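Local coordinates for protein decaprenyl diphosphate synthase (Rhodobacter capsulatus, PDB 3MZV) that probably builds long-chain all-trans polyprenyl diphosphates by adding isopentenyl diphosphate units to farnesyl diphosphate with magnesium, supplying the side chains of isoprenoid quinones, at residues R55-L60 with I214-V219; V76-T81 with E142-A147; F84-T89 with A181-A186; T89-D94 with D122-R127; F206-A211 with D322-Y327. One frame throughout, in Å; residues are numbered along the deposited sequence.

Interaction 1: residues R55-L60 with I214-V219; sequences RLRPML and IAFQIV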
# COMPACT_ATOMS: atom_id res chain seq x y z
N ARG B 55 19.25 6.24 6.51
CA ARG B 55 18.16 7.20 6.70
C ARG B 55 18.38 8.48 5.93
O ARG B 55 18.08 9.54 6.44
CB ARG B 55 17.98 7.53 8.18
CG ARG B 55 18.24 6.37 9.14
CD ARG B 55 16.99 5.74 9.68
NE ARG B 55 16.47 6.49 10.82
CZ ARG B 55 15.23 6.95 10.93
NH1 ARG B 55 14.30 6.75 9.99
NH2 ARG B 55 14.88 7.61 12.01
N LEU B 56 18.90 8.38 4.71
CA LEU B 56 19.14 9.56 3.88
C LEU B 56 17.82 10.28 3.60
O LEU B 56 17.77 11.50 3.52
CB LEU B 56 19.74 9.22 2.52
CG LEU B 56 21.22 8.97 2.37
CD1 LEU B 56 21.61 8.99 0.90
CD2 LEU B 56 22.02 10.00 3.17
N ARG B 57 16.77 9.49 3.36
CA ARG B 57 15.53 10.06 2.85
C ARG B 57 14.85 11.00 3.85
O ARG B 57 14.58 12.12 3.47
CB ARG B 57 14.61 8.97 2.30
CG ARG B 57 15.23 8.21 1.10
CD ARG B 57 14.48 6.93 0.86
NE ARG B 57 14.97 6.10 -0.23
CZ ARG B 57 16.00 5.26 -0.15
NH1 ARG B 57 16.74 5.18 0.93
NH2 ARG B 57 16.32 4.53 -1.21
N PRO B 58 14.62 10.58 5.10
CA PRO B 58 14.07 11.59 5.99
C PRO B 58 15.02 12.77 6.25
O PRO B 58 14.54 13.89 6.43
CB PRO B 58 13.82 10.81 7.28
CG PRO B 58 14.72 9.60 7.18
CD PRO B 58 14.63 9.26 5.75
N MET B 59 16.34 12.52 6.25
CA MET B 59 17.28 13.64 6.40
C MET B 59 17.14 14.67 5.32
O MET B 59 17.37 15.86 5.55
CB MET B 59 18.75 13.19 6.43
CG MET B 59 19.07 12.32 7.55
SD MET B 59 20.90 12.22 7.85
CE MET B 59 20.63 11.85 9.55
N LEU B 60 16.84 14.21 4.12
CA LEU B 60 16.72 15.10 2.98
C LEU B 60 15.56 16.07 3.19
O LEU B 60 15.66 17.25 2.83
CB LEU B 60 16.53 14.32 1.68
CG LEU B 60 17.82 13.75 1.02
CD1 LEU B 60 17.48 13.07 -0.30
CD2 LEU B 60 18.83 14.81 0.77
N ILE B 214 18.95 9.31 -8.62
CA ILE B 214 19.46 8.67 -9.81
C ILE B 214 20.91 8.20 -9.59
O ILE B 214 21.17 7.02 -9.77
CB ILE B 214 19.35 9.55 -11.02
CG1 ILE B 214 17.91 9.70 -11.43
CG2 ILE B 214 20.17 8.89 -12.22
CD1 ILE B 214 17.66 10.86 -12.34
N ALA B 215 21.80 9.07 -9.12
CA ALA B 215 23.17 8.69 -8.81
C ALA B 215 23.22 7.56 -7.85
O ALA B 215 23.98 6.63 -8.00
CB ALA B 215 24.00 9.91 -8.24
N PHE B 216 22.35 7.61 -6.84
CA PHE B 216 22.38 6.63 -5.79
C PHE B 216 22.10 5.22 -6.33
O PHE B 216 22.80 4.27 -6.01
CB PHE B 216 21.29 7.06 -4.79
CG PHE B 216 21.21 6.24 -3.57
CD1 PHE B 216 21.93 6.58 -2.45
CD2 PHE B 216 20.31 5.17 -3.52
CE1 PHE B 216 21.80 5.83 -1.27
CE2 PHE B 216 20.18 4.40 -2.34
CZ PHE B 216 20.90 4.74 -1.22
N GLN B 217 21.10 5.10 -7.18
CA GLN B 217 20.75 3.81 -7.77
C GLN B 217 21.82 3.34 -8.77
O GLN B 217 22.14 2.18 -8.80
CB GLN B 217 19.44 3.85 -8.48
CG GLN B 217 19.02 2.49 -8.99
CD GLN B 217 18.83 1.50 -7.88
OE1 GLN B 217 19.44 0.42 -7.85
NE2 GLN B 217 18.00 1.88 -6.94
N ILE B 218 22.32 4.24 -9.62
CA ILE B 218 23.39 3.85 -10.53
C ILE B 218 24.59 3.33 -9.79
O ILE B 218 25.18 2.30 -10.18
CB ILE B 218 23.81 5.03 -11.50
CG1 ILE B 218 22.62 5.47 -12.35
CG2 ILE B 218 25.01 4.54 -12.37
CD1 ILE B 218 22.83 6.72 -13.29
N VAL B 219 24.95 3.95 -8.67
CA VAL B 219 26.06 3.46 -7.84
C VAL B 219 25.78 2.01 -7.35
O VAL B 219 26.60 1.16 -7.46
CB VAL B 219 26.39 4.37 -6.62
CG1 VAL B 219 27.27 3.64 -5.56
CG2 VAL B 219 27.11 5.63 -7.09
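The Phe216 ring spans the gap between two helices and meets Leu56 with one side of its rim and Arg57 with the other. Its CE1 lies 3.8 Å from CD1 of Leu56, and the same methyl reaches the neighbouring ring carbon, Phe216 CD1, at 4.1 Å. Across the ring, Phe216 CE2 lies 4.0 Å from NH2 of Arg57. The two planes stand 84° apart, and the nitrogen approaches obliquely. With CG anti to the backbone N (chi1 -176°), Phe216 holds its ring out from helix 199-224 toward helix 56-67, whose backbone stays distant: the nearest CA atoms, those of Leu56 and Phe216, are 10.6 Å apart. Arg57 covers its share of that distance with a chain extended from CG to NE.

Both ends of the bridge have further packing. Phe184 of helix 169-194 meets the Phe216 ring and also touches Arg57, while Leu56 continues onto Leu324 of the terminal helix 316-328. The sequences place the contact within two signatures of trans-prenyltransferases: Leu56 and Arg57 belong to the GGKRLRP motif, and Phe216 opens the FQ element that leads into the second aspartate-rich motif. The arrangement is typical of the all-helical isoprenoid synthase fold, whose GGKRLRP and second aspartate-rich motifs border the active-site cavity in relatives.

Interaction 2: residues V76-T81 with E142-A147; sequences VHLAAT and EILANA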
# COMPACT_ATOMS: atom_id res chain seq x y z
N VAL B 76 9.07 17.52 10.45
CA VAL B 76 9.17 16.23 11.17
C VAL B 76 8.14 15.20 10.68
O VAL B 76 8.49 14.06 10.26
CB VAL B 76 9.13 16.44 12.70
CG1 VAL B 76 9.19 15.06 13.39
CG2 VAL B 76 10.37 17.30 13.13
N HIS B 77 6.90 15.63 10.61
CA HIS B 77 5.81 14.81 10.07
C HIS B 77 6.13 14.35 8.65
O HIS B 77 5.96 13.18 8.32
CB HIS B 77 4.48 15.55 10.06
CG HIS B 77 4.03 16.05 11.40
ND1 HIS B 77 4.77 16.94 12.14
CD2 HIS B 77 2.91 15.80 12.11
CE1 HIS B 77 4.13 17.20 13.27
NE2 HIS B 77 3.01 16.50 13.29
N LEU B 78 6.62 15.25 7.81
CA LEU B 78 6.91 14.90 6.43
C LEU B 78 8.07 13.91 6.32
O LEU B 78 7.99 12.95 5.52
CB LEU B 78 7.25 16.18 5.63
CG LEU B 78 6.04 17.14 5.47
CD1 LEU B 78 6.39 18.43 4.71
CD2 LEU B 78 4.95 16.43 4.75
N ALA B 79 9.12 14.15 7.09
CA ALA B 79 10.29 13.22 7.14
C ALA B 79 9.87 11.81 7.62
O ALA B 79 10.29 10.81 7.02
CB ALA B 79 11.40 13.77 7.97
N ALA B 80 9.01 11.74 8.65
CA ALA B 80 8.48 10.46 9.11
C ALA B 80 7.66 9.75 7.99
O ALA B 80 7.79 8.56 7.75
CB ALA B 80 7.67 10.64 10.33
N THR B 81 6.85 10.51 7.27
CA THR B 81 6.06 9.96 6.20
C THR B 81 6.92 9.41 5.07
O THR B 81 6.70 8.29 4.59
CB THR B 81 5.02 11.03 5.62
OG1 THR B 81 4.14 11.49 6.66
CG2 THR B 81 4.23 10.43 4.47
N GLU B 142 -0.41 15.55 -1.94
CA GLU B 142 -0.53 15.14 -3.30
C GLU B 142 0.83 14.69 -3.87
O GLU B 142 0.91 13.70 -4.58
CB GLU B 142 -1.13 16.30 -4.15
CG GLU B 142 -1.45 15.98 -5.62
CD GLU B 142 -0.27 15.88 -6.61
OE1 GLU B 142 0.80 16.45 -6.38
OE2 GLU B 142 -0.46 15.19 -7.63
N ILE B 143 1.89 15.41 -3.53
CA ILE B 143 3.23 15.07 -3.98
C ILE B 143 3.70 13.70 -3.47
O ILE B 143 4.25 12.92 -4.22
CB ILE B 143 4.22 16.17 -3.52
CG1 ILE B 143 4.00 17.41 -4.42
CG2 ILE B 143 5.70 15.67 -3.54
CD1 ILE B 143 4.79 18.67 -4.09
N LEU B 144 3.50 13.45 -2.19
CA LEU B 144 3.93 12.20 -1.59
C LEU B 144 3.07 11.02 -2.06
O LEU B 144 3.60 9.91 -2.26
CB LEU B 144 3.97 12.34 -0.09
CG LEU B 144 5.08 13.22 0.52
CD1 LEU B 144 4.90 13.34 2.01
CD2 LEU B 144 6.44 12.67 0.22
N ALA B 145 1.78 11.25 -2.31
CA ALA B 145 0.91 10.23 -2.91
C ALA B 145 1.34 9.88 -4.30
O ALA B 145 1.44 8.70 -4.69
CB ALA B 145 -0.61 10.71 -2.89
N ASN B 146 1.56 10.92 -5.11
CA ASN B 146 2.06 10.70 -6.46
C ASN B 146 3.38 9.92 -6.47
O ASN B 146 3.54 8.94 -7.22
CB ASN B 146 2.19 12.04 -7.20
CG ASN B 146 2.73 11.86 -8.62
OD1 ASN B 146 2.02 11.40 -9.50
ND2 ASN B 146 4.02 12.22 -8.82
N ALA B 147 4.32 10.32 -5.65
CA ALA B 147 5.59 9.61 -5.59
C ALA B 147 5.40 8.13 -5.24
O ALA B 147 6.13 7.28 -5.69
CB ALA B 147 6.50 10.25 -4.58
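Within the all-helical isoprenoid synthase fold, helix 74-96, which leads into the first aspartate-rich motif, packs here against helix 138-161 through Leu144. One methyl of that leucine, CD1, makes both contacts. It lies 3.9 Å from CG2 of Thr81 and 4.1 Å from CD2 of Leu78, and so fits between two side chains one helical turn apart. Leu144 crosses each of them at a slant. The backbones do not come close, the nearest CA atoms being those of Thr81 and Leu144 at 8.4 Å.

Thr81 presents its methyl because its hydroxyl is turned back along its own helix: OG1, beside the backbone N at chi1 -59°, donates to the carbonyl O of His77 at 3.0 Å. That oxygen also accepts from Thr81 N, the two donors arriving from opposite faces of the carbonyl plane. Met132 of helix 114-133 touches both Leu78 and Thr81. On another side of helix 138-161, Glu142 and Asn146 are hydrogen-bonded to Gln130 and Arg127 of the second subunit.

The join is therefore purely apolar: the buried threonine hydroxyl bonds to His77 O, with Ser128 O as a weak second partner, leaving three aliphatic groups to meet by van der Waals contact alone.

Interaction 3: residues F84-T89 with A181-A186; sequences FIHTAT and AALFSA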
# COMPACT_ATOMS: atom_id res chain seq x y z
N PHE B 84 8.26 6.17 6.40
CA PHE B 84 7.19 5.16 6.36
C PHE B 84 6.99 4.62 4.93
O PHE B 84 6.85 3.41 4.72
CB PHE B 84 5.87 5.72 6.88
CG PHE B 84 5.73 5.70 8.40
CD1 PHE B 84 5.97 4.56 9.13
CD2 PHE B 84 5.26 6.82 9.06
CE1 PHE B 84 5.77 4.54 10.51
CE2 PHE B 84 5.02 6.81 10.42
CZ PHE B 84 5.30 5.65 11.15
N ILE B 85 6.94 5.51 3.95
CA ILE B 85 6.77 5.10 2.57
C ILE B 85 7.94 4.22 2.11
O ILE B 85 7.74 3.17 1.49
CB ILE B 85 6.58 6.33 1.63
CG1 ILE B 85 5.23 7.01 1.92
CG2 ILE B 85 6.64 5.90 0.19
CD1 ILE B 85 5.13 8.41 1.32
N HIS B 86 9.16 4.62 2.45
CA HIS B 86 10.32 3.83 2.08
C HIS B 86 10.22 2.47 2.73
O HIS B 86 10.46 1.46 2.06
CB HIS B 86 11.60 4.55 2.47
CG HIS B 86 12.84 3.76 2.25
ND1 HIS B 86 13.24 3.34 1.01
CD2 HIS B 86 13.81 3.35 3.11
CE1 HIS B 86 14.38 2.68 1.11
NE2 HIS B 86 14.74 2.67 2.38
N THR B 87 9.85 2.42 4.01
CA THR B 87 9.81 1.17 4.72
C THR B 87 8.74 0.24 4.14
O THR B 87 8.98 -0.98 3.96
CB THR B 87 9.58 1.40 6.25
OG1 THR B 87 10.60 2.26 6.79
CG2 THR B 87 9.59 0.11 7.00
N ALA B 88 7.55 0.77 3.89
CA ALA B 88 6.47 0.02 3.24
C ALA B 88 6.92 -0.52 1.92
O ALA B 88 6.63 -1.70 1.62
CB ALA B 88 5.16 0.94 3.04
N THR B 89 7.63 0.30 1.12
CA THR B 89 8.17 -0.10 -0.20
C THR B 89 9.13 -1.30 -0.08
O THR B 89 9.08 -2.28 -0.86
CB THR B 89 8.86 1.08 -0.92
OG1 THR B 89 7.86 2.08 -1.23
CG2 THR B 89 9.47 0.58 -2.25
N ALA B 181 14.50 7.46 -7.45
CA ALA B 181 14.71 8.92 -7.44
C ALA B 181 13.46 9.68 -6.99
O ALA B 181 13.59 10.72 -6.36
CB ALA B 181 15.12 9.44 -8.80
N ALA B 182 12.29 9.15 -7.34
CA ALA B 182 11.02 9.84 -7.08
C ALA B 182 10.83 10.14 -5.62
O ALA B 182 10.32 11.19 -5.29
CB ALA B 182 9.84 9.06 -7.63
N LEU B 183 11.25 9.24 -4.73
CA LEU B 183 11.11 9.50 -3.32
C LEU B 183 12.13 10.47 -2.80
O LEU B 183 11.84 11.24 -1.87
CB LEU B 183 11.08 8.21 -2.49
CG LEU B 183 10.67 8.26 -1.02
CD1 LEU B 183 9.26 8.89 -0.86
CD2 LEU B 183 10.77 6.83 -0.36
N PHE B 184 13.35 10.44 -3.35
CA PHE B 184 14.38 11.44 -2.97
C PHE B 184 13.93 12.84 -3.39
O PHE B 184 14.03 13.78 -2.63
CB PHE B 184 15.72 11.20 -3.71
CG PHE B 184 16.62 10.19 -3.11
CD1 PHE B 184 16.22 8.90 -2.93
CD2 PHE B 184 17.95 10.50 -2.89
CE1 PHE B 184 17.11 7.94 -2.43
CE2 PHE B 184 18.83 9.54 -2.43
CZ PHE B 184 18.39 8.27 -2.16
N SER B 185 13.45 12.99 -4.63
CA SER B 185 12.97 14.27 -5.11
C SER B 185 11.72 14.78 -4.36
O SER B 185 11.63 15.98 -4.05
CB SER B 185 12.71 14.29 -6.62
OG SER B 185 11.78 13.33 -7.09
N ALA B 186 10.78 13.88 -4.09
CA ALA B 186 9.62 14.22 -3.24
C ALA B 186 10.08 14.70 -1.87
O ALA B 186 9.55 15.71 -1.32
CB ALA B 186 8.62 12.98 -3.09
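Leu183 leaves helix 169-194 in the direction of Ile85 and His86, and its branches divide between them. CB carries CG anti to the backbone N (chi1 -168°), which aims the branch at the other helix. From CG the chain forks. The CD1 methyl approaches CG2 of Ile85 at 4.1 Å, the two aliphatic side chains crossing at a slant. The CD2 methyl goes closer to the other helix, settling against the root of His86, 3.7 Å from its CB and 3.9 Å from its CA. CD2 comes at the imidazole from an oblique direction. Leu183 is the one residue of its segment that makes these contacts, where the nearest CA atoms, those of His86 and Leu183, are 7.9 Å apart.

One turn on, Thr89 OG1 donates to the carbonyl O of Ile85 at 2.9 Å, from 38° out of the carbonyl plane. Thr89 N comes to the same oxygen from the opposite face, so two donors grip Ile85 O.

Arg57 of helix 56-67 touches both Leu183 and His86, while Ser148 of helix 138-161 packs on Ile85. The contact is helix-helix packing in the core of the all-alpha isoprenoid synthase fold, in which helix 74-96 carries the first aspartate-rich motif at its end and, as in relatives, probably forms part of the wall of the cavity for the growing chain.

Interaction 4: residues T89-D94 with D122-R127; sequences TLLHDD and DYLFAR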
# COMPACT_ATOMS: atom_id res chain seq x y z
N THR B 89 7.63 0.30 1.12
CA THR B 89 8.17 -0.10 -0.20
C THR B 89 9.13 -1.30 -0.08
O THR B 89 9.08 -2.28 -0.86
CB THR B 89 8.86 1.08 -0.92
OG1 THR B 89 7.86 2.08 -1.23
CG2 THR B 89 9.47 0.58 -2.25
N LEU B 90 10.01 -1.24 0.93
CA LEU B 90 10.96 -2.34 1.17
C LEU B 90 10.24 -3.60 1.55
O LEU B 90 10.58 -4.66 1.04
CB LEU B 90 11.95 -1.98 2.29
CG LEU B 90 12.90 -0.85 1.94
CD1 LEU B 90 13.80 -0.58 3.16
CD2 LEU B 90 13.77 -1.13 0.69
N LEU B 91 9.26 -3.52 2.45
CA LEU B 91 8.53 -4.70 2.86
C LEU B 91 7.88 -5.38 1.66
O LEU B 91 7.87 -6.62 1.56
CB LEU B 91 7.46 -4.38 3.89
CG LEU B 91 7.90 -4.19 5.33
CD1 LEU B 91 6.90 -3.41 6.12
CD2 LEU B 91 8.22 -5.58 5.99
N HIS B 92 7.27 -4.55 0.78
CA HIS B 92 6.60 -5.05 -0.45
C HIS B 92 7.59 -5.55 -1.54
O HIS B 92 7.30 -6.55 -2.19
CB HIS B 92 5.64 -3.95 -1.00
CG HIS B 92 4.40 -3.78 -0.17
ND1 HIS B 92 3.28 -3.10 -0.62
CD2 HIS B 92 4.08 -4.25 1.06
CE1 HIS B 92 2.34 -3.15 0.31
NE2 HIS B 92 2.80 -3.85 1.33
N ASP B 93 8.74 -4.93 -1.69
CA ASP B 93 9.77 -5.37 -2.65
C ASP B 93 10.26 -6.78 -2.29
O ASP B 93 10.61 -7.54 -3.18
CB ASP B 93 10.96 -4.35 -2.73
CG ASP B 93 11.79 -4.42 -4.06
OD1 ASP B 93 11.35 -4.86 -5.16
OD2 ASP B 93 12.97 -3.98 -4.02
N ASP B 94 10.22 -7.14 -1.00
CA ASP B 94 10.70 -8.44 -0.52
C ASP B 94 9.67 -9.56 -0.67
O ASP B 94 10.03 -10.73 -0.79
CB ASP B 94 11.09 -8.38 0.97
CG ASP B 94 12.42 -7.66 1.22
OD1 ASP B 94 13.20 -7.44 0.28
OD2 ASP B 94 12.70 -7.34 2.40
N ASP B 122 1.13 -2.15 4.24
CA ASP B 122 -0.12 -1.38 4.02
C ASP B 122 -0.50 -0.49 5.24
O ASP B 122 -0.93 0.68 5.12
CB ASP B 122 -1.30 -2.31 3.70
CG ASP B 122 -1.18 -2.99 2.33
OD1 ASP B 122 -0.43 -2.53 1.50
OD2 ASP B 122 -1.90 -3.99 2.09
N TYR B 123 -0.38 -1.08 6.42
CA TYR B 123 -0.62 -0.38 7.67
C TYR B 123 0.24 0.88 7.79
O TYR B 123 -0.29 1.93 8.14
CB TYR B 123 -0.35 -1.28 8.88
CG TYR B 123 -0.85 -0.69 10.20
CD1 TYR B 123 -2.21 -0.64 10.49
CD2 TYR B 123 0.05 -0.11 11.11
CE1 TYR B 123 -2.67 -0.11 11.70
CE2 TYR B 123 -0.42 0.41 12.32
CZ TYR B 123 -1.76 0.43 12.60
OH TYR B 123 -2.24 0.95 13.79
N LEU B 124 1.53 0.78 7.51
CA LEU B 124 2.43 1.91 7.62
C LEU B 124 2.12 2.98 6.57
O LEU B 124 2.18 4.18 6.85
CB LEU B 124 3.88 1.46 7.44
CG LEU B 124 4.31 0.38 8.45
CD1 LEU B 124 5.75 0.02 8.25
CD2 LEU B 124 4.02 0.84 9.87
N PHE B 125 1.84 2.53 5.36
CA PHE B 125 1.47 3.44 4.31
C PHE B 125 0.24 4.26 4.72
O PHE B 125 0.21 5.46 4.54
CB PHE B 125 1.19 2.68 3.02
CG PHE B 125 1.04 3.60 1.83
CD1 PHE B 125 -0.20 3.80 1.24
CD2 PHE B 125 2.12 4.33 1.37
CE1 PHE B 125 -0.35 4.67 0.14
CE2 PHE B 125 1.98 5.20 0.28
CZ PHE B 125 0.72 5.37 -0.35
N ALA B 126 -0.79 3.59 5.19
CA ALA B 126 -2.02 4.26 5.64
C ALA B 126 -1.77 5.24 6.79
O ALA B 126 -2.21 6.39 6.77
CB ALA B 126 -3.07 3.21 6.05
N ARG B 127 -1.06 4.78 7.82
CA ARG B 127 -0.74 5.61 8.94
C ARG B 127 0.07 6.84 8.52
O ARG B 127 -0.09 7.90 9.10
CB ARG B 127 0.05 4.79 9.96
CG ARG B 127 -0.82 3.70 10.64
CD ARG B 127 -1.47 4.03 11.98
NE ARG B 127 -2.84 4.44 11.83
CZ ARG B 127 -3.95 3.96 12.42
NH1 ARG B 127 -5.08 4.53 12.10
NH2 ARG B 127 -3.99 2.97 13.32
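Asp122 meets His92 at the beginning of the segment: its OD1 lies 3.1 Å from CE1 of His92, in the plane of the imidazole and at its edge. Ring and carboxylate planes are 84° apart. The neighbouring His92 NE2 is 3.5 Å from the same oxygen, but the angle is too poor for a hydrogen bond; NE2 instead bonds to the carbonyl O of Val118. The other polar ends pair across the dimer, His92 ND1 with Asp122 OD2 of the second subunit, and Asp122 OD2 with His92 ND1 of the second subunit. With an oxygen partner at each nitrogen, the ring could well be doubly protonated, and the nearby carboxylates would favour that.

Next comes Tyr123, turned from this contact; its OH accepts from Arg127 NH2 at 2.7 Å and also bonds to Ser34 O. Leu124 carries the apolar half of the contact, its CD1 methyl 4.2 Å from CD1 of Leu91, with the two side chains at about a right angle. At the end of the segment, Arg127 lays its CG over one face of the Tyr123 ring, 3.7 Å above its plane.

Residues 89-94 run into the DDxxD motif, beginning at Asp93 and Asp94, which in relatives binds magnesium and diphosphate. The reciprocal His92-Asp122 pairs belong to the two-fold helical interface beside that motif in this homodimeric trans-prenyltransferase.

Interaction 5: residues F206-A211 with D322-Y327; sequences FDYGDA and DDLADY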
# COMPACT_ATOMS: atom_id res chain seq x y z
N PHE B 206 13.89 19.93 -5.74
CA PHE B 206 13.40 18.76 -6.47
C PHE B 206 14.52 18.19 -7.37
O PHE B 206 14.75 16.98 -7.35
CB PHE B 206 12.14 19.11 -7.32
CG PHE B 206 11.65 17.96 -8.18
CD1 PHE B 206 12.16 17.76 -9.47
CD2 PHE B 206 10.67 17.09 -7.71
CE1 PHE B 206 11.72 16.70 -10.28
CE2 PHE B 206 10.19 16.03 -8.51
CZ PHE B 206 10.71 15.82 -9.79
N ASP B 207 15.18 19.07 -8.12
CA ASP B 207 16.17 18.67 -9.12
C ASP B 207 17.36 18.07 -8.40
O ASP B 207 17.89 17.05 -8.87
CB ASP B 207 16.63 19.87 -9.98
CG ASP B 207 15.56 20.41 -10.92
OD1 ASP B 207 14.51 19.79 -11.15
OD2 ASP B 207 15.77 21.52 -11.42
N TYR B 208 17.75 18.65 -7.26
CA TYR B 208 18.80 18.08 -6.41
C TYR B 208 18.47 16.66 -6.01
O TYR B 208 19.29 15.75 -6.18
CB TYR B 208 19.09 18.92 -5.17
CG TYR B 208 20.03 18.25 -4.19
CD1 TYR B 208 21.42 18.24 -4.40
CD2 TYR B 208 19.54 17.57 -3.08
CE1 TYR B 208 22.31 17.60 -3.50
CE2 TYR B 208 20.41 16.93 -2.18
CZ TYR B 208 21.77 16.94 -2.39
OH TYR B 208 22.56 16.30 -1.48
N GLY B 209 17.27 16.46 -5.47
CA GLY B 209 16.90 15.18 -5.01
C GLY B 209 16.80 14.16 -6.12
O GLY B 209 17.23 13.03 -5.95
N ASP B 210 16.20 14.54 -7.24
CA ASP B 210 16.06 13.67 -8.41
C ASP B 210 17.44 13.18 -8.89
O ASP B 210 17.66 12.01 -9.04
CB ASP B 210 15.35 14.44 -9.54
CG ASP B 210 15.27 13.68 -10.85
OD1 ASP B 210 14.57 12.64 -10.93
OD2 ASP B 210 15.90 14.15 -11.82
N ALA B 211 18.36 14.11 -9.09
CA ALA B 211 19.72 13.76 -9.52
C ALA B 211 20.46 12.87 -8.49
O ALA B 211 21.17 11.92 -8.83
CB ALA B 211 20.54 15.06 -9.82
N ASP B 322 25.86 19.43 -0.62
CA ASP B 322 26.93 19.37 -1.61
C ASP B 322 27.88 18.19 -1.28
O ASP B 322 28.15 17.32 -2.16
CB ASP B 322 27.66 20.71 -1.67
CG ASP B 322 28.47 20.91 -2.96
OD1 ASP B 322 29.46 20.19 -3.15
OD2 ASP B 322 28.15 21.82 -3.74
N ASP B 323 28.35 18.12 -0.03
CA ASP B 323 29.23 17.01 0.37
C ASP B 323 28.47 15.69 0.26
O ASP B 323 29.06 14.65 -0.04
CB ASP B 323 29.72 17.14 1.82
CG ASP B 323 30.70 18.27 2.03
OD1 ASP B 323 31.37 18.69 1.09
OD2 ASP B 323 30.80 18.73 3.19
N LEU B 324 27.18 15.70 0.52
CA LEU B 324 26.43 14.45 0.45
C LEU B 324 26.44 13.90 -1.00
O LEU B 324 26.45 12.68 -1.21
CB LEU B 324 25.03 14.63 0.96
CG LEU B 324 24.13 13.41 1.02
CD1 LEU B 324 24.65 12.34 2.00
CD2 LEU B 324 22.70 13.87 1.38
N ALA B 325 26.45 14.78 -2.00
CA ALA B 325 26.52 14.31 -3.38
C ALA B 325 27.83 13.61 -3.65
O ALA B 325 27.83 12.57 -4.30
CB ALA B 325 26.31 15.46 -4.36
N ASP B 326 28.94 14.16 -3.11
CA ASP B 326 30.24 13.48 -3.18
C ASP B 326 30.14 12.11 -2.49
O ASP B 326 30.52 11.09 -3.06
CB ASP B 326 31.35 14.33 -2.54
CG ASP B 326 31.81 15.48 -3.43
OD1 ASP B 326 31.68 15.39 -4.68
OD2 ASP B 326 32.34 16.48 -2.91
N TYR B 327 29.61 12.11 -1.28
CA TYR B 327 29.44 10.90 -0.47
C TYR B 327 28.70 9.78 -1.21
O TYR B 327 29.19 8.68 -1.19
CB TYR B 327 28.68 11.22 0.81
CG TYR B 327 28.25 10.01 1.63
CD1 TYR B 327 29.16 9.29 2.40
CD2 TYR B 327 26.93 9.59 1.60
CE1 TYR B 327 28.75 8.18 3.16
CE2 TYR B 327 26.51 8.48 2.34
CZ TYR B 327 27.43 7.79 3.11
OH TYR B 327 26.99 6.70 3.81
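Tyr208 makes this contact with its hydroxyl end, which meets the flank of Leu324. Its OH oxygen lies 3.8 Å from CD2 and 3.9 Å from CB of Leu324, with CG of that leucine at 4.1 Å, so it rests alongside the branch and not on a single methyl. The two side chains cross at about a right angle. Slightly farther off, Ala325 N is 4.2 Å from the same Tyr208 OH, and Ala325 lies beyond the end of the phenol without a closer atom contact.

What fixes the hydroxyl is a hydrogen bond just before the second segment, to the carbonyl O of Leu321. The phenol thus ends in a polar grip on the backbone of helix 316-328 while it is flanked by aliphatic carbon, and its buried oxygen is satisfied. The ring gets there by extending straight from helix 199-224, with CG anti to the backbone N (chi1 172°), across a gap of 9.1 Å between the CA atoms of Tyr208 and Ala325.

Farther out, Ala305 of helix 290-308 and Leu309 press on Tyr208, and Leu60 of helix 56-67 touches both Tyr208 and Leu324. Leu56 adds to the packing on Leu324. The contact lies away from the metal-binding motifs; it is helix-to-helix packing of the all-alpha isoprenoid synthase fold, joining the C-terminal helix to the one that leads into the second aspartate-rich motif.

Interactions 2, 3 and 4 follow helix 74-96 along its length, against helices 138-161, 169-194 and 114-133 in turn, while interactions 1 and 5 share helix 199-224. Interaction 1 lies nearest the middle of the chain, about 5 Å from its centre, and is partly buried; the other four are buried. Interactions 2 and 3 are apolar, each centred on one leucine, and Phe184 links interaction 3 to interaction 1, touching Arg57, Leu60 and Phe216. Leu60 likewise connects interactions 1 and 5. Interaction 2 is as far from the centre as interaction 4, yet apolar; polar groups enter in interaction 5, through a phenol bonded to a carbonyl, and in interaction 4, through histidine-aspartate pairs across the dimer.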